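Local coordinates for protein serine--tRNA ligase (Pyrococcus horikoshii, PDB 2DQ0) that probably charges tRNA(Ser), and also tRNA(Sec), with serine at the expense of ATP, working as a homodimeric class-II aminoacyl-tRNA synthetase, at residues N326-Y338 and A407-H421. Numbering follows the deposited sequence.
Sequences NAEELFQELEIPY and AIATSRAIVAILENH. With SSA (5'-O-(N-(L-seryl)-sulfamoyl)adenosine), chain G; SO4 (sulfate ion), chain E.
Leu330, Phe331, Leu334 and Ile336 pack against Ala407, Ile408 and one side of helix 410-420, a buried apolar contact in the class-II catalytic core with a single hydrogen bond across it. That bond runs from His421 NE2 to Leu334 O, 2.9 Å with an N-H...O angle of 158°; the oxygen lies near the ring plane and the donor in the carbonyl plane. It ties the residue just after helix 410-420 to the Schellman end of helix 316-333, where Glu335 takes positive phi. In Ile336, chi1 (-58°) puts CG1 beside the backbone N and CG2 anti to it; chi2 (-65°) then turns CD1 to 3.6 Å from Ala416 O, while CG2 lies 3.6 Å from Asn420 ND2 and also touches Ala416 CB. Asn420 ND2 bonds to Ala416 O (2.9 Å) and to Trp361 O, which satisfies this buried amide nitrogen. Leu334 CD2 and Ile408 CD1 meet tip to tip at 4.0 Å, and Leu330 CD1 sits 3.8 Å from Ile408 CG1. Phe331 turns its ring edge to Ala407 O, CE2 lying 3.7 Å away. Ser411 OG donates to N3 of the seryl-adenylate analogue (2.9 Å), whose C4 lies over one guanidinium face of Arg412, offset toward the rim. Apolar packing, closed by one hydrogen bond at the helix ends, thus probably helps hold the helix whose first turn meets the adenosine.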
loop_
_atom_site.group_PDB
_atom_site.type_symbol
_atom_site.label_atom_id
_atom_site.label_comp_id
_atom_site.label_asym_id
_atom_site.label_seq_id
_atom_site.Cartn_x
_atom_site.Cartn_y
_atom_site.Cartn_z
ATOM N N ASN A 326 0.313 25.613 -9.573
ATOM C CA ASN A 326 0.245 24.408 -10.392
ATOM C C ASN A 326 -0.989 23.629 -9.986
ATOM O O ASN A 326 -1.685 23.109 -10.849
ATOM C CB ASN A 326 1.500 23.547 -10.218
ATOM C CG ASN A 326 2.700 24.100 -10.967
ATOM O OD1 ASN A 326 3.812 23.617 -10.807
ATOM N ND2 ASN A 326 2.475 25.115 -11.786
ATOM N N ALA A 327 -1.266 23.554 -8.678
ATOM C CA ALA A 327 -2.464 22.844 -8.204
ATOM C C ALA A 327 -3.712 23.637 -8.571
ATOM O O ALA A 327 -4.710 23.056 -8.979
ATOM C CB ALA A 327 -2.417 22.632 -6.719
ATOM N N GLU A 328 -3.656 24.962 -8.437
ATOM C CA GLU A 328 -4.804 25.809 -8.795
ATOM C C GLU A 328 -5.235 25.598 -10.239
ATOM O O GLU A 328 -6.430 25.581 -10.531
ATOM C CB GLU A 328 -4.486 27.301 -8.601
ATOM C CG GLU A 328 -4.374 27.731 -7.168
ATOM C CD GLU A 328 -4.165 29.214 -7.010
ATOM O OE1 GLU A 328 -5.063 29.988 -7.408
ATOM O OE2 GLU A 328 -3.104 29.606 -6.475
ATOM N N GLU A 329 -4.263 25.440 -11.142
ATOM C CA GLU A 329 -4.574 25.248 -12.554
ATOM C C GLU A 329 -5.368 23.993 -12.788
ATOM O O GLU A 329 -6.313 23.991 -13.585
ATOM C CB GLU A 329 -3.307 25.190 -13.396
ATOM C CG GLU A 329 -2.731 26.542 -13.770
ATOM C CD GLU A 329 -1.434 26.407 -14.557
ATOM O OE1 GLU A 329 -1.408 25.587 -15.499
ATOM O OE2 GLU A 329 -0.448 27.115 -14.243
ATOM N N LEU A 330 -4.988 22.920 -12.098
ATOM C CA LEU A 330 -5.685 21.657 -12.270
ATOM C C LEU A 330 -7.147 21.775 -11.907
ATOM O O LEU A 330 -8.021 21.350 -12.671
ATOM C CB LEU A 330 -5.036 20.557 -11.433
ATOM C CG LEU A 330 -3.620 20.221 -11.876
ATOM C CD1 LEU A 330 -3.019 19.228 -10.902
ATOM C CD2 LEU A 330 -3.645 19.679 -13.302
ATOM N N PHE A 331 -7.426 22.359 -10.747
ATOM C CA PHE A 331 -8.810 22.491 -10.336
ATOM C C PHE A 331 -9.601 23.457 -11.193
ATOM O O PHE A 331 -10.816 23.311 -11.333
ATOM C CB PHE A 331 -8.882 22.816 -8.850
ATOM C CG PHE A 331 -8.571 21.624 -7.986
ATOM C CD1 PHE A 331 -9.609 20.791 -7.522
ATOM C CD2 PHE A 331 -7.229 21.270 -7.718
ATOM C CE1 PHE A 331 -9.322 19.620 -6.808
ATOM C CE2 PHE A 331 -6.923 20.108 -7.010
ATOM C CZ PHE A 331 -7.975 19.267 -6.545
ATOM N N GLN A 332 -8.926 24.432 -11.792
ATOM C CA GLN A 332 -9.635 25.330 -12.696
ATOM C C GLN A 332 -10.035 24.529 -13.948
ATOM O O GLN A 332 -11.180 24.625 -14.406
ATOM C CB GLN A 332 -8.777 26.532 -13.065
ATOM C CG GLN A 332 -8.528 27.446 -11.891
ATOM C CD GLN A 332 -7.582 28.574 -12.218
ATOM O OE1 GLN A 332 -7.171 29.328 -11.338
ATOM N NE2 GLN A 332 -7.233 28.700 -13.483
ATOM N N GLU A 333 -9.126 23.711 -14.485
ATOM C CA GLU A 333 -9.485 22.907 -15.660
ATOM C C GLU A 333 -10.610 21.916 -15.302
ATOM O O GLU A 333 -11.481 21.602 -16.123
ATOM C CB GLU A 333 -8.260 22.162 -16.207
ATOM C CG GLU A 333 -7.127 23.109 -16.652
ATOM C CD GLU A 333 -6.223 22.529 -17.744
ATOM O OE1 GLU A 333 -5.076 22.121 -17.438
ATOM O OE2 GLU A 333 -6.670 22.487 -18.911
ATOM N N LEU A 334 -10.579 21.433 -14.063
ATOM C CA LEU A 334 -11.574 20.505 -13.552
ATOM C C LEU A 334 -12.873 21.271 -13.256
ATOM O O LEU A 334 -13.876 20.682 -12.832
ATOM C CB LEU A 334 -11.037 19.850 -12.277
ATOM C CG LEU A 334 -10.607 18.387 -12.333
ATOM C CD1 LEU A 334 -10.410 17.961 -13.740
ATOM C CD2 LEU A 334 -9.356 18.182 -11.521
ATOM N N GLU A 335 -12.833 22.586 -13.485
ATOM C CA GLU A 335 -13.978 23.472 -13.274
ATOM C C GLU A 335 -14.504 23.367 -11.839
ATOM O O GLU A 335 -15.711 23.193 -11.610
ATOM C CB GLU A 335 -15.103 23.132 -14.262
ATOM C CG GLU A 335 -14.713 23.139 -15.741
ATOM C CD GLU A 335 -15.833 22.632 -16.651
ATOM O OE1 GLU A 335 -15.538 22.038 -17.722
ATOM O OE2 GLU A 335 -17.020 22.830 -16.298
ATOM N N ILE A 336 -13.596 23.474 -10.875
ATOM C CA ILE A 336 -13.989 23.391 -9.473
ATOM C C ILE A 336 -13.742 24.711 -8.754
ATOM O O ILE A 336 -12.593 25.103 -8.521
ATOM C CB ILE A 336 -13.230 22.263 -8.719
ATOM C CG1 ILE A 336 -13.483 20.909 -9.401
ATOM C CG2 ILE A 336 -13.725 22.190 -7.269
ATOM C CD1 ILE A 336 -14.949 20.425 -9.342
ATOM N N PRO A 337 -14.820 25.413 -8.387
ATOM C CA PRO A 337 -14.628 26.689 -7.694
ATOM C C PRO A 337 -13.937 26.446 -6.343
ATOM O O PRO A 337 -14.152 25.431 -5.693
ATOM C CB PRO A 337 -16.050 27.257 -7.604
ATOM C CG PRO A 337 -16.906 26.011 -7.503
ATOM C CD PRO A 337 -16.245 25.035 -8.468
ATOM N N TYR A 338 -13.091 27.381 -5.937
ATOM C CA TYR A 338 -12.326 27.220 -4.711
ATOM C C TYR A 338 -11.839 28.564 -4.200
ATOM O O TYR A 338 -12.063 29.614 -4.808
ATOM C CB TYR A 338 -11.105 26.331 -4.999
ATOM C CG TYR A 338 -10.074 26.964 -5.938
ATOM C CD1 TYR A 338 -9.131 27.871 -5.460
ATOM C CD2 TYR A 338 -10.075 26.686 -7.312
ATOM C CE1 TYR A 338 -8.213 28.496 -6.316
ATOM C CE2 TYR A 338 -9.156 27.308 -8.187
ATOM C CZ TYR A 338 -8.231 28.216 -7.679
ATOM O OH TYR A 338 -7.356 28.873 -8.526
ATOM N N ALA A 407 -0.918 17.708 -6.050
ATOM C CA ALA A 407 -1.240 18.076 -7.425
ATOM C C ALA A 407 -2.713 17.666 -7.352
ATOM O O ALA A 407 -3.602 18.491 -7.437
ATOM C CB ALA A 407 -0.496 17.225 -8.427
ATOM N N ILE A 408 -2.964 16.379 -7.156
ATOM C CA ILE A 408 -4.334 15.897 -6.997
ATOM C C ILE A 408 -4.429 14.678 -6.085
ATOM O O ILE A 408 -3.784 13.652 -6.306
ATOM C CB ILE A 408 -4.985 15.470 -8.316
ATOM C CG1 ILE A 408 -5.272 16.682 -9.187
ATOM C CG2 ILE A 408 -6.296 14.713 -8.020
ATOM C CD1 ILE A 408 -5.952 16.316 -10.538
ATOM N N ALA A 409 -5.227 14.791 -5.041
ATOM C CA ALA A 409 -5.432 13.647 -4.179
ATOM C C ALA A 409 -6.806 13.240 -4.735
ATOM O O ALA A 409 -7.789 13.955 -4.551
ATOM C CB ALA A 409 -5.500 14.093 -2.717
ATOM N N THR A 410 -6.861 12.118 -5.447
ATOM C CA THR A 410 -8.103 11.669 -6.098
ATOM C C THR A 410 -9.331 11.576 -5.202
ATOM O O THR A 410 -10.425 11.943 -5.614
ATOM C CB THR A 410 -7.923 10.309 -6.817
ATOM O OG1 THR A 410 -7.736 9.276 -5.851
ATOM C CG2 THR A 410 -6.720 10.333 -7.724
ATOM N N SER A 411 -9.154 11.070 -3.987
ATOM C CA SER A 411 -10.253 10.946 -3.030
ATOM C C SER A 411 -11.111 12.229 -3.026
ATOM O O SER A 411 -12.269 12.232 -3.444
ATOM C CB SER A 411 -9.679 10.715 -1.629
ATOM O OG SER A 411 -8.664 11.687 -1.352
ATOM N N ARG A 412 -10.521 13.323 -2.566
ATOM C CA ARG A 412 -11.248 14.577 -2.493
ATOM C C ARG A 412 -11.527 15.258 -3.809
ATOM O O ARG A 412 -12.414 16.105 -3.876
ATOM C CB ARG A 412 -10.542 15.529 -1.545
ATOM C CG ARG A 412 -10.457 14.897 -0.170
ATOM C CD ARG A 412 -9.997 15.843 0.857
ATOM N NE ARG A 412 -10.129 15.243 2.163
ATOM C CZ ARG A 412 -9.754 15.825 3.290
ATOM N NH1 ARG A 412 -9.929 15.186 4.441
ATOM N NH2 ARG A 412 -9.205 17.039 3.258
ATOM N N ALA A 413 -10.787 14.907 -4.856
ATOM C CA ALA A 413 -11.037 15.509 -6.157
ATOM C C ALA A 413 -12.362 14.892 -6.647
ATOM O O ALA A 413 -13.234 15.558 -7.233
ATOM C CB ALA A 413 -9.909 15.172 -7.104
ATOM N N ILE A 414 -12.516 13.607 -6.370
ATOM C CA ILE A 414 -13.707 12.904 -6.776
ATOM C C ILE A 414 -14.910 13.484 -6.042
ATOM O O ILE A 414 -15.962 13.654 -6.648
ATOM C CB ILE A 414 -13.560 11.367 -6.513
ATOM C CG1 ILE A 414 -12.647 10.752 -7.577
ATOM C CG2 ILE A 414 -14.925 10.665 -6.521
ATOM C CD1 ILE A 414 -12.425 9.264 -7.384
ATOM N N VAL A 415 -14.768 13.804 -4.751
ATOM C CA VAL A 415 -15.910 14.375 -4.040
ATOM C C VAL A 415 -16.205 15.738 -4.663
ATOM O O VAL A 415 -17.358 16.027 -5.012
ATOM C CB VAL A 415 -15.694 14.542 -2.475
ATOM C CG1 VAL A 415 -15.326 13.230 -1.847
ATOM C CG2 VAL A 415 -14.642 15.544 -2.185
ATOM N N ALA A 416 -15.169 16.554 -4.850
ATOM C CA ALA A 416 -15.397 17.868 -5.431
ATOM C C ALA A 416 -16.103 17.773 -6.784
ATOM O O ALA A 416 -17.017 18.559 -7.063
ATOM C CB ALA A 416 -14.091 18.644 -5.559
ATOM N N ILE A 417 -15.713 16.801 -7.611
ATOM C CA ILE A 417 -16.330 16.663 -8.924
ATOM C C ILE A 417 -17.769 16.201 -8.824
ATOM O O ILE A 417 -18.628 16.711 -9.540
ATOM C CB ILE A 417 -15.515 15.709 -9.840
ATOM C CG1 ILE A 417 -14.192 16.389 -10.210
ATOM C CG2 ILE A 417 -16.317 15.326 -11.098
ATOM C CD1 ILE A 417 -13.283 15.552 -11.062
ATOM N N LEU A 418 -18.047 15.261 -7.928
ATOM C CA LEU A 418 -19.417 14.763 -7.777
ATOM C C LEU A 418 -20.340 15.858 -7.238
ATOM O O LEU A 418 -21.450 16.056 -7.732
ATOM C CB LEU A 418 -19.473 13.552 -6.832
ATOM C CG LEU A 418 -18.817 12.235 -7.267
ATOM C CD1 LEU A 418 -18.962 11.161 -6.192
ATOM C CD2 LEU A 418 -19.483 11.779 -8.548
ATOM N N GLU A 419 -19.878 16.575 -6.225
ATOM C CA GLU A 419 -20.713 17.597 -5.649
ATOM C C GLU A 419 -20.849 18.845 -6.501
ATOM O O GLU A 419 -21.902 19.451 -6.515
ATOM C CB GLU A 419 -20.246 17.928 -4.217
ATOM C CG GLU A 419 -20.717 16.866 -3.202
ATOM C CD GLU A 419 -20.476 17.207 -1.720
ATOM O OE1 GLU A 419 -20.404 18.409 -1.356
ATOM O OE2 GLU A 419 -20.393 16.249 -0.903
ATOM N N ASN A 420 -19.818 19.196 -7.255
ATOM C CA ASN A 420 -19.871 20.402 -8.077
ATOM C C ASN A 420 -20.454 20.243 -9.473
ATOM O O ASN A 420 -20.872 21.234 -10.081
ATOM C CB ASN A 420 -18.478 21.009 -8.193
ATOM C CG ASN A 420 -18.108 21.831 -6.981
ATOM O OD1 ASN A 420 -18.712 22.869 -6.718
ATOM N ND2 ASN A 420 -17.115 21.370 -6.227
ATOM N N HIS A 421 -20.494 19.017 -9.992
ATOM C CA HIS A 421 -21.020 18.812 -11.334
ATOM C C HIS A 421 -22.262 17.920 -11.374
ATOM O O HIS A 421 -22.577 17.331 -12.425
ATOM C CB HIS A 421 -19.943 18.226 -12.261
ATOM C CG HIS A 421 -18.729 19.091 -12.420
ATOM N ND1 HIS A 421 -18.759 20.311 -13.052
ATOM C CD2 HIS A 421 -17.438 18.889 -12.064
ATOM C CE1 HIS A 421 -17.542 20.824 -13.088
ATOM N NE2 HIS A 421 -16.721 19.980 -12.495
HETATM N N10 SSA G . 2.592 15.923 1.146
HETATM C CA SSA G . 1.591 16.957 1.464
HETATM C CB SSA G . 1.145 17.680 0.222
HETATM O OG SSA G . 0.315 16.866 -0.614
HETATM C C9 SSA G . 0.343 16.404 2.140
HETATM O O9 SSA G . 0.170 15.193 2.258
HETATM N N8 SSA G . -0.533 17.299 2.612
HETATM S S1 SSA G . -1.903 16.810 3.295
HETATM O O1S SSA G . -1.501 16.045 4.466
HETATM O O2S SSA G . -2.725 18.005 3.446
HETATM O "O5'" SSA G . -2.529 15.841 2.232
HETATM C "C5'" SSA G . -2.794 16.323 0.929
HETATM C "C4'" SSA G . -4.219 16.097 0.531
HETATM O "O4'" SSA G . -4.527 14.690 0.513
HETATM C "C3'" SSA G . -5.309 16.693 1.398
HETATM O "O3'" SSA G . -5.433 18.075 1.129
HETATM C "C2'" SSA G . -6.502 15.927 0.857
HETATM O "O2'" SSA G . -6.921 16.333 -0.424
HETATM C "C1'" SSA G . -5.911 14.513 0.783
HETATM N N9 SSA G . -6.003 13.759 2.030
HETATM C C8 SSA G . -5.249 13.875 3.186
HETATM N N7 SSA G . -5.600 13.037 4.127
HETATM C C5 SSA G . -6.655 12.324 3.563
HETATM C C6 SSA G . -7.486 11.285 4.059
HETATM N N6 SSA G . -7.362 10.775 5.281
HETATM N N1 SSA G . -8.447 10.777 3.228
HETATM C C2 SSA G . -8.560 11.291 1.984
HETATM N N3 SSA G . -7.836 12.278 1.409
HETATM C C4 SSA G . -6.905 12.759 2.265
HETATM S S SO4 E . -10.030 18.583 6.891
HETATM O O1 SO4 E . -8.949 17.621 7.221
HETATM O O2 SO4 E . -10.218 19.538 8.006
HETATM O O3 SO4 E . -11.286 17.843 6.682
HETATM O O4 SO4 E . -9.688 19.329 5.660
#